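Local coordinates for DUF3856 domain-containing protein (Chlorobium tepidum, PDB 2HR2), which is of unknown function but folds as a TPR-like alpha-alpha superhelix, a scaffold that in relatives often serves protein-protein recognition, at residues 20-25 against 63-68; 35-40 against 53-58. All coordinates share one frame; numbering follows the deposited sequence.

Contact 1: residues 20-25 against 63-68; sequences RQLVAG and LAEALA
L22, in the last turn of helix 4-24, reaches across to A66 and E65 on helix 52-69: its CD2 methyl rests on A66 and on the stem of E65, while CD1 lies by the carboxylate. The CD2 branch makes the tight, apolar half of the contact, meeting A66 CB at 3.6 Å and lying 3.7 Å from the backbone N of A66. The small A66 side chain is consistent with the close approach of the helices here, CA of L22 to CA of A66 being 6.5 Å. L22 is buried, and A30 of helix 27-41 closes on it as well, making this a three-helix junction. Such helix-on-helix packing fits the alpha-alpha superhelix of TPR-like proteins: helix 4-24 packs against helix 27-41 and also directly against helix 52-69. The other half is looser and partly open to solvent. E65 leaves its helix with CG anti to the backbone N (chi1 176°) and stays extended through chi2 (179°), which carries the carboxylate out to L22 rather than back over its own helix. The two side chains slant across one another, and L22 CD1 sits 3.6 Å from E65 OE1. On the other carboxylate oxygen, L22 CB lies 3.9 Å from E65 OE2. These are van der Waals contacts, with the leucine resting against the acid's stem and carboxylate. Replacing E65 by alanine removes that stem and carboxylate and would probably leave a gap beside L22 CD1, with S103 and S107 of helix 97-114, which also touch the glutamate side chain, losing a neighbour. A bound glycerol, probably from the crystallisation liquor, approaches E65 on this partly open side.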
loop_
_atom_site.group_PDB
_atom_site.type_symbol
_atom_site.label_atom_id
_atom_site.label_comp_id
_atom_site.label_asym_id
_atom_site.label_seq_id
_atom_site.Cartn_x
_atom_site.Cartn_y
_atom_site.Cartn_z
ATOM N N ARG A 20 12.094 0.749 -3.854
ATOM C CA ARG A 20 13.351 0.066 -3.538
ATOM C C ARG A 20 13.663 0.219 -2.050
ATOM O O ARG A 20 14.171 -0.708 -1.414
ATOM C CB ARG A 20 14.525 0.594 -4.375
ATOM C CG ARG A 20 14.362 0.387 -5.872
ATOM C CD ARG A 20 15.699 0.420 -6.609
ATOM N NE ARG A 20 16.494 1.612 -6.316
ATOM C CZ ARG A 20 16.302 2.815 -6.854
ATOM N NH1 ARG A 20 15.309 3.044 -7.714
ATOM N NH2 ARG A 20 17.101 3.807 -6.506
ATOM N N GLN A 21 13.351 1.390 -1.505
ATOM C CA GLN A 21 13.580 1.673 -0.093
ATOM C C GLN A 21 12.694 0.813 0.823
ATOM O O GLN A 21 13.131 0.412 1.895
ATOM C CB GLN A 21 13.404 3.169 0.171
ATOM C CG GLN A 21 14.544 3.978 -0.422
ATOM C CD GLN A 21 14.286 5.477 -0.496
ATOM O OE1 GLN A 21 13.145 5.938 -0.593
ATOM N NE2 GLN A 21 15.370 6.247 -0.478
ATOM N N LEU A 22 11.459 0.530 0.406
ATOM C CA LEU A 22 10.574 -0.344 1.183
ATOM C C LEU A 22 11.192 -1.731 1.282
ATOM O O LEU A 22 11.232 -2.315 2.358
ATOM C CB LEU A 22 9.184 -0.461 0.557
ATOM C CG LEU A 22 8.251 0.754 0.619
ATOM C CD1 LEU A 22 7.024 0.546 -0.271
ATOM C CD2 LEU A 22 7.833 1.061 2.056
ATOM N N VAL A 23 11.676 -2.252 0.159
ATOM C CA VAL A 23 12.334 -3.559 0.131
ATOM C C VAL A 23 13.552 -3.584 1.054
ATOM O O VAL A 23 13.802 -4.577 1.729
ATOM C CB VAL A 23 12.768 -3.938 -1.321
ATOM C CG1 VAL A 23 13.778 -5.092 -1.345
ATOM C CG2 VAL A 23 11.542 -4.265 -2.167
ATOM N N ALA A 24 14.298 -2.483 1.085
ATOM C CA ALA A 24 15.501 -2.369 1.913
ATOM C C ALA A 24 15.228 -2.059 3.386
ATOM O O ALA A 24 16.150 -2.050 4.186
ATOM C CB ALA A 24 16.420 -1.298 1.336
ATOM N N GLY A 25 13.979 -1.789 3.743
ATOM C CA GLY A 25 13.626 -1.470 5.116
ATOM C C GLY A 25 13.909 -0.032 5.528
ATOM O O GLY A 25 13.900 0.285 6.716
ATOM N N LEU A 63 3.096 4.228 0.895
ATOM C CA LEU A 63 3.172 5.039 2.108
ATOM C C LEU A 63 2.635 4.272 3.313
ATOM O O LEU A 63 3.217 4.331 4.393
ATOM C CB LEU A 63 2.411 6.360 1.927
ATOM C CG LEU A 63 2.355 7.341 3.109
ATOM C CD1 LEU A 63 3.739 7.690 3.639
ATOM C CD2 LEU A 63 1.625 8.603 2.701
ATOM N N ALA A 64 1.536 3.552 3.119
ATOM C CA ALA A 64 0.929 2.760 4.190
ATOM C C ALA A 64 1.880 1.671 4.673
ATOM O O ALA A 64 1.991 1.431 5.874
ATOM C CB ALA A 64 -0.381 2.143 3.719
ATOM N N GLU A 65 2.561 1.015 3.737
ATOM C CA GLU A 65 3.534 -0.022 4.085
ATOM C C GLU A 65 4.686 0.562 4.901
ATOM O O GLU A 65 5.126 -0.046 5.876
ATOM C CB GLU A 65 4.090 -0.703 2.825
ATOM C CG GLU A 65 5.181 -1.745 3.112
ATOM C CD GLU A 65 5.726 -2.449 1.861
ATOM O OE1 GLU A 65 5.113 -2.340 0.764
ATOM O OE2 GLU A 65 6.776 -3.123 1.993
ATOM N N ALA A 66 5.179 1.728 4.489
ATOM C CA ALA A 66 6.283 2.385 5.189
ATOM C C ALA A 66 5.882 2.797 6.603
ATOM O O ALA A 66 6.613 2.545 7.560
ATOM C CB ALA A 66 6.759 3.596 4.413
ATOM N N LEU A 67 4.718 3.426 6.725
ATOM C CA LEU A 67 4.216 3.877 8.018
ATOM C C LEU A 67 3.929 2.709 8.962
ATOM O O LEU A 67 4.111 2.828 10.180
ATOM C CB LEU A 67 2.966 4.734 7.827
ATOM C CG LEU A 67 3.220 6.083 7.147
ATOM C CD1 LEU A 67 1.912 6.716 6.708
ATOM C CD2 LEU A 67 4.000 7.029 8.056
ATOM N N ALA A 68 3.469 1.591 8.403
ATOM C CA ALA A 68 3.227 0.387 9.190
ATOM C C ALA A 68 4.559 -0.117 9.729
ATOM O O ALA A 68 4.651 -0.521 10.888
ATOM C CB ALA A 68 2.567 -0.686 8.331
#

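Contact 2: residues 35-40 against 53-58; sequences RRAMEI and AGFDAF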
loop_
_atom_site.group_PDB
_atom_site.type_symbol
_atom_site.label_atom_id
_atom_site.label_comp_id
_atom_site.label_asym_id
_atom_site.label_seq_id
_atom_site.Cartn_x
_atom_site.Cartn_y
_atom_site.Cartn_z
ATOM N N ARG A 35 5.346 10.672 -0.460
ATOM C CA ARG A 35 4.703 11.970 -0.334
ATOM C C ARG A 35 5.252 12.914 -1.401
ATOM O O ARG A 35 4.498 13.674 -2.013
ATOM C CB ARG A 35 4.937 12.581 1.043
ATOM C CG ARG A 35 4.433 11.780 2.237
ATOM C CD ARG A 35 4.688 12.580 3.508
ATOM N NE ARG A 35 4.898 11.767 4.708
ATOM C CZ ARG A 35 3.948 11.250 5.485
ATOM N NH1 ARG A 35 2.658 11.395 5.196
ATOM N NH2 ARG A 35 4.297 10.552 6.560
ATOM N N ARG A 36 6.564 12.857 -1.626
ATOM C CA ARG A 36 7.205 13.708 -2.626
ATOM C C ARG A 36 6.692 13.387 -4.032
ATOM O O ARG A 36 6.477 14.291 -4.833
ATOM C CB ARG A 36 8.729 13.578 -2.567
ATOM C CG ARG A 36 9.453 14.581 -3.462
ATOM C CD ARG A 36 10.949 14.667 -3.164
ATOM N NE ARG A 36 11.680 13.449 -3.509
ATOM C CZ ARG A 36 12.060 13.104 -4.739
ATOM N NH1 ARG A 36 11.768 13.859 -5.789
ATOM N NH2 ARG A 36 12.726 11.973 -4.930
ATOM N N ALA A 37 6.487 12.104 -4.314
ATOM C CA ALA A 37 5.978 11.672 -5.614
ATOM C C ALA A 37 4.593 12.256 -5.896
ATOM O O ALA A 37 4.318 12.679 -7.018
ATOM C CB ALA A 37 5.938 10.157 -5.700
HETATM N N MSE A 38 3.727 12.277 -4.884
HETATM C CA MSE A 38 2.392 12.860 -5.033
HETATM C C MSE A 38 2.441 14.372 -5.162
HETATM O O MSE A 38 1.711 14.948 -5.968
HETATM C CB MSE A 38 1.490 12.484 -3.862
HETATM C CG MSE A 38 1.042 11.038 -3.907
HETATM SE SE MSE A 38 -0.131 10.503 -2.411
HETATM C CE MSE A 38 1.246 10.413 -0.904
ATOM N N GLU A 39 3.291 15.011 -4.363
ATOM C CA GLU A 39 3.455 16.457 -4.419
ATOM C C GLU A 39 3.819 16.889 -5.839
ATOM O O GLU A 39 3.270 17.866 -6.352
ATOM C CB GLU A 39 4.528 16.893 -3.422
ATOM C CG GLU A 39 4.688 18.404 -3.256
ATOM C CD GLU A 39 5.595 18.777 -2.083
ATOM O OE1 GLU A 39 6.117 17.859 -1.403
ATOM O OE2 GLU A 39 5.778 19.991 -1.835
ATOM N N ILE A 40 4.720 16.141 -6.473
ATOM C CA ILE A 40 5.143 16.418 -7.843
ATOM C C ILE A 40 4.022 16.144 -8.841
ATOM O O ILE A 40 3.793 16.940 -9.748
ATOM C CB ILE A 40 6.388 15.576 -8.235
ATOM C CG1 ILE A 40 7.605 16.007 -7.415
ATOM C CG2 ILE A 40 6.708 15.738 -9.724
ATOM C CD1 ILE A 40 8.796 15.078 -7.525
ATOM N N ALA A 53 -5.509 9.175 -10.382
ATOM C CA ALA A 53 -6.199 8.284 -9.454
ATOM C C ALA A 53 -5.362 7.042 -9.144
ATOM O O ALA A 53 -5.155 6.693 -7.977
ATOM C CB ALA A 53 -7.550 7.888 -10.019
ATOM N N GLY A 54 -4.878 6.392 -10.200
ATOM C CA GLY A 54 -4.045 5.202 -10.067
ATOM C C GLY A 54 -2.694 5.491 -9.443
ATOM O O GLY A 54 -2.249 4.759 -8.568
ATOM N N PHE A 55 -2.048 6.563 -9.885
ATOM C CA PHE A 55 -0.746 6.930 -9.358
ATOM C C PHE A 55 -0.816 7.259 -7.868
ATOM O O PHE A 55 0.038 6.818 -7.099
ATOM C CB PHE A 55 -0.160 8.103 -10.134
ATOM C CG PHE A 55 1.248 8.431 -9.750
ATOM C CD1 PHE A 55 2.302 7.685 -10.249
ATOM C CD2 PHE A 55 1.524 9.481 -8.890
ATOM C CE1 PHE A 55 3.602 7.977 -9.901
ATOM C CE2 PHE A 55 2.827 9.784 -8.536
ATOM C CZ PHE A 55 3.867 9.030 -9.042
ATOM N N ASP A 56 -1.822 8.029 -7.462
ATOM C CA ASP A 56 -2.003 8.360 -6.045
ATOM C C ASP A 56 -2.276 7.096 -5.211
ATOM O O ASP A 56 -1.807 6.984 -4.071
ATOM C CB ASP A 56 -3.116 9.404 -5.848
ATOM C CG ASP A 56 -2.723 10.799 -6.348
ATOM O OD1 ASP A 56 -1.516 11.111 -6.411
ATOM O OD2 ASP A 56 -3.629 11.596 -6.667
ATOM N N ALA A 57 -3.011 6.144 -5.784
ATOM C CA ALA A 57 -3.286 4.882 -5.101
ATOM C C ALA A 57 -2.002 4.103 -4.833
ATOM O O ALA A 57 -1.818 3.550 -3.751
ATOM C CB ALA A 57 -4.245 4.036 -5.920
ATOM N N PHE A 58 -1.118 4.071 -5.823
ATOM C CA PHE A 58 0.153 3.367 -5.713
ATOM C C PHE A 58 1.011 4.028 -4.635
ATOM O O PHE A 58 1.632 3.341 -3.826
ATOM C CB PHE A 58 0.880 3.391 -7.059
ATOM C CG PHE A 58 0.296 2.468 -8.111
ATOM C CD1 PHE A 58 -1.055 2.112 -8.131
ATOM C CD2 PHE A 58 1.107 2.023 -9.150
ATOM C CE1 PHE A 58 -1.562 1.291 -9.125
ATOM C CE2 PHE A 58 0.604 1.204 -10.149
ATOM C CZ PHE A 58 -0.734 0.837 -10.136
#
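F55 of helix 52-69 meets the backbone O of A37, on helix 27-41, with the edge of its ring. This oxygen lies near the ring plane, 3.6 Å from F55 CE2, so the electron-rich atom meets the slightly positive ring edge. Next to it, F55 CZ touches A37 CB at 4.1 Å. The phenyl group arrives there because CG stands anti to the backbone N (chi1 -173°), which swings the ring across the gap between the helices; A11 and L15 of helix 4-24 pack on it, and F50 meets it edge-to-face. The neighbouring pair is oriented differently. The selenomethionine M38 and D56 pass each other at a slant, and the carboxylate oxygen OD1 of D56 approaches the M38 methylene CG at 3.6 Å and M38 CB at 4.2 Å. Farther out, the M38 chain bends at chi3 (-74°), and the side chain also touches C59 and H60, one turn along helix 52-69. A weak hydrogen bond joins D56 OD2 and H42 NE2, so the acid leans on M38 with one oxygen while the other meets the imidazole. The CA atoms of M38 and D56 are 6.4 Å apart. The arrangement sets one helix against the next in the chain, consistent with the successive-helix packing of a TPR-like alpha-alpha superhelix.

How the contacts relate
Contact 1 and contact 2 share helix 52-69: in contact 1 its residues 63-68 meet helix 4-24, and in contact 2 its residues 53-58 meet helix 27-41. Their centres are about 15 Å apart, and along the chain contact 2 is nested inside the loop that contact 1 closes. The two also touch directly: L67 CD2 lies 3.8 Å from R35 NH2, and L63 CD2 packs on R35 NH1 and on the M38 methyl, CE. Helix 52-69 is thus set against both helices of the preceding antiparallel pair, packing the first three helices together, as expected where an alpha-alpha superhelix grows by stacking successive helices.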